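Local coordinates for protein endosialidase (Enterobacteria phage phi92, PDB 4HIZ) that probably cleaves polysialic acid, hydrolysing alpha-2,8 and alpha-2,9 linkages between its sialic acid units, as a phage endosialidase, at residues A[194-208]-A[238-252]. Residues are numbered along the deposited sequence; the frame is centred on the assembly and turned at random. Where two conformers were deposited one is given.
With EDO (1,2-ethanediol), chain K.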
ATOM      1  N   ILE A 194      25.996 -34.681  25.557  1.00 16.64           N
ATOM      2  CA  ILE A 194      24.991 -35.243  26.463  1.00 17.55           C
ATOM      3  C   ILE A 194      25.519 -36.542  27.043  1.00 16.91           C
ATOM      4  O   ILE A 194      25.963 -37.400  26.281  1.00 17.78           O
ATOM      5  CB  ILE A 194      23.695 -35.579  25.706  1.00 19.81           C
ATOM      6  CG1 ILE A 194      23.277 -34.383  24.829  1.00 20.22           C
ATOM      7  CG2 ILE A 194      22.561 -35.898  26.712  1.00 20.46           C
ATOM      8  CD1 ILE A 194      22.223 -34.698  23.794  1.00 20.72           C
ATOM      9  N   SER A 195      25.435 -36.712  28.362  1.00 16.04           N
ATOM     10  CA  SER A 195      25.799 -38.007  28.951  1.00 17.04           C
ATOM     11  C   SER A 195      24.649 -38.974  28.855  1.00 17.51           C
ATOM     12  O   SER A 195      23.495 -38.574  28.994  1.00 17.74           O
ATOM     13  CB  SER A 195      26.189 -37.848  30.423  1.00 20.26           C
ATOM     14  OG  SER A 195      27.328 -37.034  30.471  1.00 24.95           O
ATOM     15  N   SER A 196      24.961 -40.249  28.601  1.00 17.44           N
ATOM     16  CA  SER A 196      23.942 -41.281  28.573  1.00 17.38           C
ATOM     17  C   SER A 196      23.150 -41.238  29.880  1.00 18.42           C
ATOM     18  O   SER A 196      23.726 -41.096  30.955  1.00 19.52           O
ATOM     19  CB  SER A 196      24.596 -42.653  28.399  1.00 17.49           C
ATOM     20  OG  SER A 196      23.605 -43.615  28.123  1.00 18.84           O
ATOM     21  N   GLY A 197      21.829 -41.354  29.787  1.00 18.97           N
ATOM     22  CA  GLY A 197      21.005 -41.355  30.985  1.00 19.38           C
ATOM     23  C   GLY A 197      20.559 -39.962  31.421  1.00 20.91           C
ATOM     24  O   GLY A 197      19.683 -39.825  32.294  1.00 23.49           O
ATOM     25  N   SER A 198      21.173 -38.926  30.857  1.00 19.87           N
ATOM     26  CA  SER A 198      20.854 -37.547  31.242  1.00 19.33           C
ATOM     27  C   SER A 198      19.799 -36.905  30.356  1.00 19.40           C
ATOM     28  O   SER A 198      19.723 -37.193  29.163  1.00 21.05           O
ATOM     29  CB  SER A 198      22.116 -36.689  31.158  1.00 20.11           C
ATOM     30  OG  SER A 198      21.851 -35.356  31.591  1.00 21.65           O
ATOM     31  N   THR A 199      19.019 -35.996  30.924  1.00 18.96           N
ATOM     32  CA  THR A 199      18.148 -35.148  30.105  1.00 20.37           C
ATOM     33  C   THR A 199      18.735 -33.755  29.919  1.00 20.69           C
ATOM     34  O   THR A 199      18.044 -32.855  29.479  1.00 22.85           O
ATOM     35  CB  THR A 199      16.761 -34.965  30.734  1.00 23.76           C
ATOM     36  OG1 THR A 199      16.902 -34.385  32.045  1.00 25.61           O
ATOM     37  CG2 THR A 199      16.014 -36.296  30.824  1.00 25.14           C
ATOM     38  N   THR A 200      19.999 -33.557  30.264  1.00 20.54           N
ATOM     39  CA  THR A 200      20.617 -32.238  30.089  1.00 21.54           C
ATOM     40  C   THR A 200      21.581 -32.276  28.921  1.00 19.23           C
ATOM     41  O   THR A 200      22.499 -33.092  28.914  1.00 19.74           O
ATOM     42  CB  THR A 200      21.430 -31.853  31.321  1.00 25.64           C
ATOM     43  OG1 THR A 200      20.578 -31.884  32.461  1.00 26.24           O
ATOM     44  CG2 THR A 200      22.023 -30.462  31.171  1.00 28.52           C
ATOM     45  N   ALA A 201      21.393 -31.401  27.940  1.00 17.56           N
ATOM     46  CA  ALA A 201      22.379 -31.269  26.867  1.00 15.97           C
ATOM     47  C   ALA A 201      23.154 -29.987  27.128  1.00 15.80           C
ATOM     48  O   ALA A 201      22.558 -28.943  27.378  1.00 16.27           O
ATOM     49  CB  ALA A 201      21.691 -31.218  25.476  1.00 16.12           C
ATOM     50  N   THR A 202      24.476 -30.061  27.082  1.00 15.83           N
ATOM     51  CA  THR A 202      25.306 -28.878  27.264  1.00 15.84           C
ATOM     52  C   THR A 202      25.709 -28.340  25.907  1.00 15.83           C
ATOM     53  O   THR A 202      26.172 -29.101  25.055  1.00 16.97           O
ATOM     54  CB  THR A 202      26.537 -29.253  28.106  1.00 17.18           C
ATOM     55  OG1 THR A 202      26.069 -29.729  29.369  1.00 17.42           O
ATOM     56  CG2 THR A 202      27.439 -28.046  28.301  1.00 17.20           C
ATOM     57  N   ILE A 203      25.492 -27.040  25.704  1.00 15.25           N
ATOM     58  CA  ILE A 203      25.755 -26.402  24.435  1.00 15.97           C
ATOM     59  C   ILE A 203      26.816 -25.330  24.582  1.00 16.56           C
ATOM     60  O   ILE A 203      26.642 -24.372  25.335  1.00 16.31           O
ATOM     61  CB  ILE A 203      24.498 -25.685  23.937  1.00 16.30           C
ATOM     62  CG1 ILE A 203      23.224 -26.540  24.151  1.00 16.78           C
ATOM     63  CG2 ILE A 203      24.709 -25.183  22.503  1.00 17.01           C
ATOM     64  CD1 ILE A 203      23.179 -27.838  23.387  1.00 16.13           C
ATOM     65  N   VAL A 204      27.906 -25.485  23.842  1.00 17.75           N
ATOM     66  CA  VAL A 204      28.918 -24.445  23.775  1.00 18.05           C
ATOM     67  C   VAL A 204      28.615 -23.530  22.592  1.00 17.12           C
ATOM     68  O   VAL A 204      28.467 -23.959  21.446  1.00 18.63           O
ATOM     69  CB  VAL A 204      30.327 -25.034  23.639  1.00 20.68           C
ATOM     70  CG1 VAL A 204      31.351 -23.908  23.457  1.00 22.27           C
ATOM     71  CG2 VAL A 204      30.660 -25.867  24.870  1.00 19.96           C
ATOM     72  N   LEU A 205      28.456 -22.256  22.888  1.00 16.47           N
ATOM     73  CA  LEU A 205      28.189 -21.271  21.853  1.00 16.61           C
ATOM     74  C   LEU A 205      28.758 -19.949  22.379  1.00 17.41           C
ATOM     75  O   LEU A 205      28.250 -19.382  23.351  1.00 17.87           O
ATOM     76  CB  LEU A 205      26.675 -21.187  21.632  1.00 18.53           C
ATOM     77  CG  LEU A 205      26.173 -20.391  20.449  1.00 22.87           C
ATOM     78  CD1 LEU A 205      26.499 -21.148  19.155  1.00 25.32           C
ATOM     79  CD2 LEU A 205      24.662 -20.191  20.576  1.00 22.84           C
ATOM     80  N   LYS A 206      29.820 -19.456  21.745  1.00 18.83           N
ATOM     81  CA  LYS A 206      30.564 -18.332  22.318  0.50 19.82           C
ATOM     82  C   LYS A 206      29.732 -17.059  22.426  1.00 17.99           C
ATOM     83  O   LYS A 206      29.031 -16.689  21.504  1.00 17.16           O
ATOM     84  CB  LYS A 206      31.866 -18.083  21.551  0.50 24.32           C
ATOM     85  CG  LYS A 206      32.904 -19.207  21.754  0.50 28.98           C
ATOM     86  CD  LYS A 206      34.316 -18.756  21.377  0.50 34.50           C
ATOM     87  CE  LYS A 206      35.314 -19.910  21.369  0.50 39.56           C
ATOM     88  NZ  LYS A 206      35.672 -20.402  22.735  0.50 42.95           N
ATOM     89  N   LYS A 207      29.794 -16.434  23.597  1.00 18.16           N
ATOM     90  CA  LYS A 207      29.136 -15.156  23.868  0.50 17.84           C
ATOM     91  C   LYS A 207      27.665 -15.184  23.461  1.00 17.70           C
ATOM     92  O   LYS A 207      27.161 -14.310  22.767  1.00 19.08           O
ATOM     93  CB  LYS A 207      29.901 -14.000  23.206  0.50 18.89           C
ATOM     94  CG  LYS A 207      31.381 -13.941  23.598  0.50 20.30           C
ATOM     95  CD  LYS A 207      31.591 -14.158  25.115  0.50 22.62           C
ATOM     96  CE  LYS A 207      33.071 -14.232  25.486  0.50 23.03           C
ATOM     97  NZ  LYS A 207      33.733 -15.511  25.063  0.50 21.63           N
ATOM     98  N   HIS A 208      26.962 -16.208  23.924  1.00 16.17           N
ATOM     99  CA  HIS A 208      25.586 -16.433  23.464  1.00 15.29           C
ATOM    100  C   HIS A 208      24.583 -15.365  23.943  1.00 14.75           C
ATOM    101  O   HIS A 208      23.562 -15.112  23.279  1.00 15.73           O
ATOM    102  CB  HIS A 208      25.131 -17.853  23.849  1.00 15.49           C
ATOM    103  CG  HIS A 208      25.278 -18.156  25.307  1.00 14.58           C
ATOM    104  ND1 HIS A 208      24.392 -17.681  26.255  1.00 13.96           N
ATOM    105  CD2 HIS A 208      26.211 -18.880  25.985  1.00 15.78           C
ATOM    106  CE1 HIS A 208      24.774 -18.101  27.455  1.00 15.11           C
ATOM    107  NE2 HIS A 208      25.874 -18.823  27.315  1.00 15.78           N
ATOM    108  N   LYS A 238      29.854 -17.627  30.121  1.00 20.90           N
ATOM    109  CA  LYS A 238      29.645 -16.759  28.943  1.00 21.73           C
ATOM    110  C   LYS A 238      29.497 -17.542  27.650  1.00 18.93           C
ATOM    111  O   LYS A 238      28.892 -17.030  26.709  1.00 19.43           O
ATOM    112  CB  LYS A 238      30.791 -15.768  28.757  1.00 27.24           C
ATOM    113  CG  LYS A 238      31.033 -14.830  29.928  1.00 35.17           C
ATOM    114  CD  LYS A 238      32.269 -13.961  29.698  1.00 43.77           C
ATOM    115  CE  LYS A 238      32.504 -12.991  30.868  1.00 50.40           C
ATOM    116  NZ  LYS A 238      33.759 -12.196  30.693  1.00 53.54           N
ATOM    117  N   ASP A 239      30.071 -18.753  27.590  1.00 17.92           N
ATOM    118  CA  ASP A 239      30.096 -19.497  26.333  1.00 19.11           C
ATOM    119  C   ASP A 239      29.324 -20.805  26.360  1.00 18.20           C
ATOM    120  O   ASP A 239      29.418 -21.584  25.399  1.00 19.09           O
ATOM    121  CB  ASP A 239      31.534 -19.825  25.893  1.00 21.59           C
ATOM    122  CG  ASP A 239      32.404 -18.599  25.745  1.00 23.75           C
ATOM    123  OD1 ASP A 239      31.929 -17.559  25.264  1.00 23.05           O
ATOM    124  OD2 ASP A 239      33.590 -18.686  26.122  1.00 26.21           O
ATOM    125  N   THR A 240      28.572 -21.061  27.417  1.00 16.94           N
ATOM    126  CA  THR A 240      27.968 -22.381  27.606  1.00 16.55           C
ATOM    127  C   THR A 240      26.598 -22.289  28.273  1.00 16.17           C
ATOM    128  O   THR A 240      26.420 -21.573  29.287  1.00 17.20           O
ATOM    129  CB  THR A 240      28.859 -23.222  28.561  1.00 17.42           C
ATOM    130  OG1 THR A 240      30.236 -23.025  28.220  1.00 18.53           O
ATOM    131  CG2 THR A 240      28.504 -24.700  28.465  1.00 17.37           C
ATOM    132  N   PHE A 241      25.637 -23.036  27.745  1.00 15.40           N
ATOM    133  CA  PHE A 241      24.332 -23.118  28.391  1.00 15.03           C
ATOM    134  C   PHE A 241      23.798 -24.523  28.270  1.00 15.81           C
ATOM    135  O   PHE A 241      24.421 -25.366  27.634  1.00 15.92           O
ATOM    136  CB  PHE A 241      23.333 -22.083  27.806  1.00 14.00           C
ATOM    137  CG  PHE A 241      22.988 -22.296  26.338  1.00 14.11           C
ATOM    138  CD1 PHE A 241      23.834 -21.819  25.339  1.00 14.05           C
ATOM    139  CD2 PHE A 241      21.817 -22.965  25.969  1.00 14.24           C
ATOM    140  CE1 PHE A 241      23.525 -21.995  23.976  1.00 15.32           C
ATOM    141  CE2 PHE A 241      21.485 -23.151  24.598  1.00 16.02           C
ATOM    142  CZ  PHE A 241      22.338 -22.680  23.605  1.00 15.82           C
ATOM    143  N   THR A 242      22.640 -24.783  28.858  1.00 15.15           N
ATOM    144  CA  THR A 242      22.036 -26.103  28.670  1.00 15.61           C
ATOM    145  C   THR A 242      20.585 -25.989  28.207  1.00 15.53           C
ATOM    146  O   THR A 242      19.928 -24.949  28.372  1.00 16.04           O
ATOM    147  CB  THR A 242      22.031 -26.943  29.973  1.00 17.13           C
ATOM    148  OG1 THR A 242      21.130 -26.342  30.925  1.00 18.53           O
ATOM    149  CG2 THR A 242      23.479 -27.105  30.555  1.00 17.58           C
ATOM    150  N   VAL A 243      20.095 -27.097  27.671  1.00 15.27           N
ATOM    151  CA  VAL A 243      18.683 -27.267  27.334  1.00 15.93           C
ATOM    152  C   VAL A 243      18.258 -28.626  27.897  1.00 16.88           C
ATOM    153  O   VAL A 243      19.104 -29.535  28.097  1.00 15.98           O
ATOM    154  CB  VAL A 243      18.409 -27.169  25.791  1.00 15.37           C
ATOM    155  CG1 VAL A 243      18.807 -25.783  25.274  1.00 15.26           C
ATOM    156  CG2 VAL A 243      19.151 -28.264  24.988  1.00 15.14           C
ATOM    157  N   THR A 244      16.973 -28.771  28.164  1.00 17.07           N
ATOM    158  CA  THR A 244      16.455 -30.035  28.673  1.00 18.74           C
ATOM    159  C   THR A 244      15.785 -30.879  27.588  1.00 19.57           C
ATOM    160  O   THR A 244      14.927 -30.387  26.862  1.00 20.69           O
ATOM    161  CB  THR A 244      15.437 -29.770  29.779  1.00 20.13           C
ATOM    162  OG1 THR A 244      16.066 -29.007  30.808  1.00 21.53           O
ATOM    163  CG2 THR A 244      14.932 -31.080  30.396  1.00 20.71           C
ATOM    164  N   LEU A 245      16.177 -32.152  27.499  1.00 19.21           N
ATOM    165  CA  LEU A 245      15.664 -33.097  26.519  1.00 19.83           C
ATOM    166  C   LEU A 245      14.324 -33.655  26.952  1.00 22.12           C
ATOM    167  O   LEU A 245      14.064 -33.795  28.141  1.00 23.02           O
ATOM    168  CB  LEU A 245      16.648 -34.267  26.369  1.00 19.95           C
ATOM    169  CG  LEU A 245      18.098 -33.921  26.024  1.00 22.95           C
ATOM    170  CD1 LEU A 245      18.926 -35.202  25.855  1.00 25.03           C
ATOM    171  CD2 LEU A 245      18.163 -33.086  24.752  1.00 23.07           C
ATOM    172  N   ALA A 246      13.493 -34.014  25.978  1.00 24.31           N
ATOM    173  CA  ALA A 246      12.185 -34.594  26.253  1.00 26.47           C
ATOM    174  C   ALA A 246      12.324 -35.985  26.871  1.00 26.94           C
ATOM    175  O   ALA A 246      11.459 -36.426  27.624  1.00 28.98           O
ATOM    176  CB  ALA A 246      11.350 -34.645  24.975  1.00 27.52           C
ATOM    177  N   ARG A 247      13.402 -36.686  26.545  1.00 26.30           N
ATOM    178  CA  ARG A 247      13.687 -37.948  27.219  1.00 28.90           C
ATOM    179  C   ARG A 247      15.188 -38.178  27.357  1.00 25.26           C
ATOM    180  O   ARG A 247      15.975 -37.596  26.616  1.00 24.80           O
ATOM    181  CB  ARG A 247      13.001 -39.121  26.523  1.00 36.94           C
ATOM    182  CG  ARG A 247      13.297 -39.254  25.077  1.00 48.91           C
ATOM    183  CD  ARG A 247      12.398 -40.334  24.461  1.00 66.32           C
ATOM    184  NE  ARG A 247      12.886 -40.800  23.169  1.00 83.17           N
ATOM    185  CZ  ARG A 247      13.648 -41.878  23.002  1.00 93.21           C
ATOM    186  NH1 ARG A 247      14.013 -42.607  24.051  1.00 88.48           N
ATOM    187  NH2 ARG A 247      14.047 -42.229  21.787  1.00102.58           N
ATOM    188  N   ALA A 248      15.572 -39.009  28.323  1.00 23.77           N
ATOM    189  CA  ALA A 248      16.979 -39.229  28.631  1.00 25.17           C
ATOM    190  C   ALA A 248      17.728 -39.805  27.436  1.00 22.25           C
ATOM    191  O   ALA A 248      17.208 -40.675  26.714  1.00 21.57           O
ATOM    192  CB  ALA A 248      17.125 -40.169  29.837  1.00 29.35           C
ATOM    193  N   ALA A 249      18.955 -39.330  27.235  1.00 21.03           N
ATOM    194  CA  ALA A 249      19.815 -39.897  26.198  1.00 19.98           C
ATOM    195  C   ALA A 249      20.097 -41.369  26.453  1.00 21.31           C
ATOM    196  O   ALA A 249      20.182 -41.813  27.597  1.00 21.27           O
ATOM    197  CB  ALA A 249      21.116 -39.149  26.118  1.00 19.67           C
ATOM    198  N   THR A 250      20.268 -42.124  25.379  1.00 22.40           N
ATOM    199  CA  THR A 250      20.532 -43.552  25.531  1.00 23.99           C
ATOM    200  C   THR A 250      21.968 -43.933  25.164  1.00 22.77           C
ATOM    201  O   THR A 250      22.328 -45.121  25.133  1.00 22.59           O
ATOM    202  CB  THR A 250      19.527 -44.388  24.739  1.00 26.74           C
ATOM    203  OG1 THR A 250      19.577 -44.020  23.356  1.00 27.78           O
ATOM    204  CG2 THR A 250      18.118 -44.167  25.277  1.00 27.60           C
ATOM    205  N   SER A 251      22.773 -42.908  24.896  1.00 22.32           N
ATOM    206  CA  SER A 251      24.193 -43.085  24.670  1.00 23.96           C
ATOM    207  C   SER A 251      24.910 -41.789  25.025  1.00 20.61           C
ATOM    208  O   SER A 251      24.272 -40.746  25.220  1.00 19.62           O
ATOM    209  CB  SER A 251      24.482 -43.490  23.211  1.00 26.74           C
ATOM    210  OG  SER A 251      24.328 -42.396  22.328  1.00 27.56           O
ATOM    211  N   ASN A 252      26.232 -41.852  25.110  1.00 18.84           N
ATOM    212  CA  ASN A 252      27.040 -40.641  25.278  1.00 17.81           C
ATOM    213  C   ASN A 252      27.145 -39.947  23.931  1.00 17.92           C
ATOM    214  O   ASN A 252      27.605 -40.547  22.953  1.00 20.71           O
ATOM    215  CB  ASN A 252      28.443 -41.008  25.757  1.00 17.95           C
ATOM    216  CG  ASN A 252      28.426 -41.613  27.141  1.00 17.11           C
ATOM    217  OD1 ASN A 252      27.627 -41.205  27.999  1.00 16.12           O
ATOM    218  ND2 ASN A 252      29.273 -42.632  27.355  1.00 17.87           N
TER
HETATM  219  C1  EDO K 805      26.527 -14.113  29.266  1.00 22.65           C
HETATM  220  O1  EDO K 805      27.938 -13.944  29.461  1.00 23.96           O
HETATM  221  C2  EDO K 805      26.244 -15.284  28.333  1.00 20.81           C
HETATM  222  O2  EDO K 805      26.910 -15.155  27.058  1.00 18.98           O
HETATM  223  O   HOH W   1      24.937 -45.703  27.212  1.00 35.79           O
HETATM  224  O   HOH W   2      35.528 -17.593  24.352  1.00 49.72           O
HETATM  225  O   HOH W   3      34.648 -21.329  25.517  1.00 52.73           O
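D239 and K207 form the salt bridge of an antiparallel strand pair in the small beta domain that stands out from the catalytic propeller, a worked example of a strand pair whose ends are tied by side-chain and turn bonds. D239 OD1 accepts twice from K207: the backbone N comes in on the anti lone pair, and in the modelled conformer NZ forms a salt bridge of 2.7 Å on the syn lone pair. Bends at chi2 and chi4 bring NZ back to OD1. At the other end, N252 OD1 takes a nearly straight bond (172°) from S196 N, and G197 N donates to A249 O at 2.8 Å, fastening the type II turn 195-198. Beside that turn, I194 CG2 and L245 CD1 meet tip to tip. Between the ends, strands 200-204 and 240-244 pair through A201 with V243 and I203 with F241. T200, T202, T240 and T242 line one face, where CG2 of T202 meets CG2 of T240 at 3.5 Å. On the buried face, I203 CB sits over the F241 ring, 3.8 Å from its centroid, a CH-pi contact. With CG held between the backbone N and the carbonyl carbon (chi1 64°), that ring presents its edge to the H208 face, planes 64° apart, F241 CD1 lying 3.8 Å from H208 CD2.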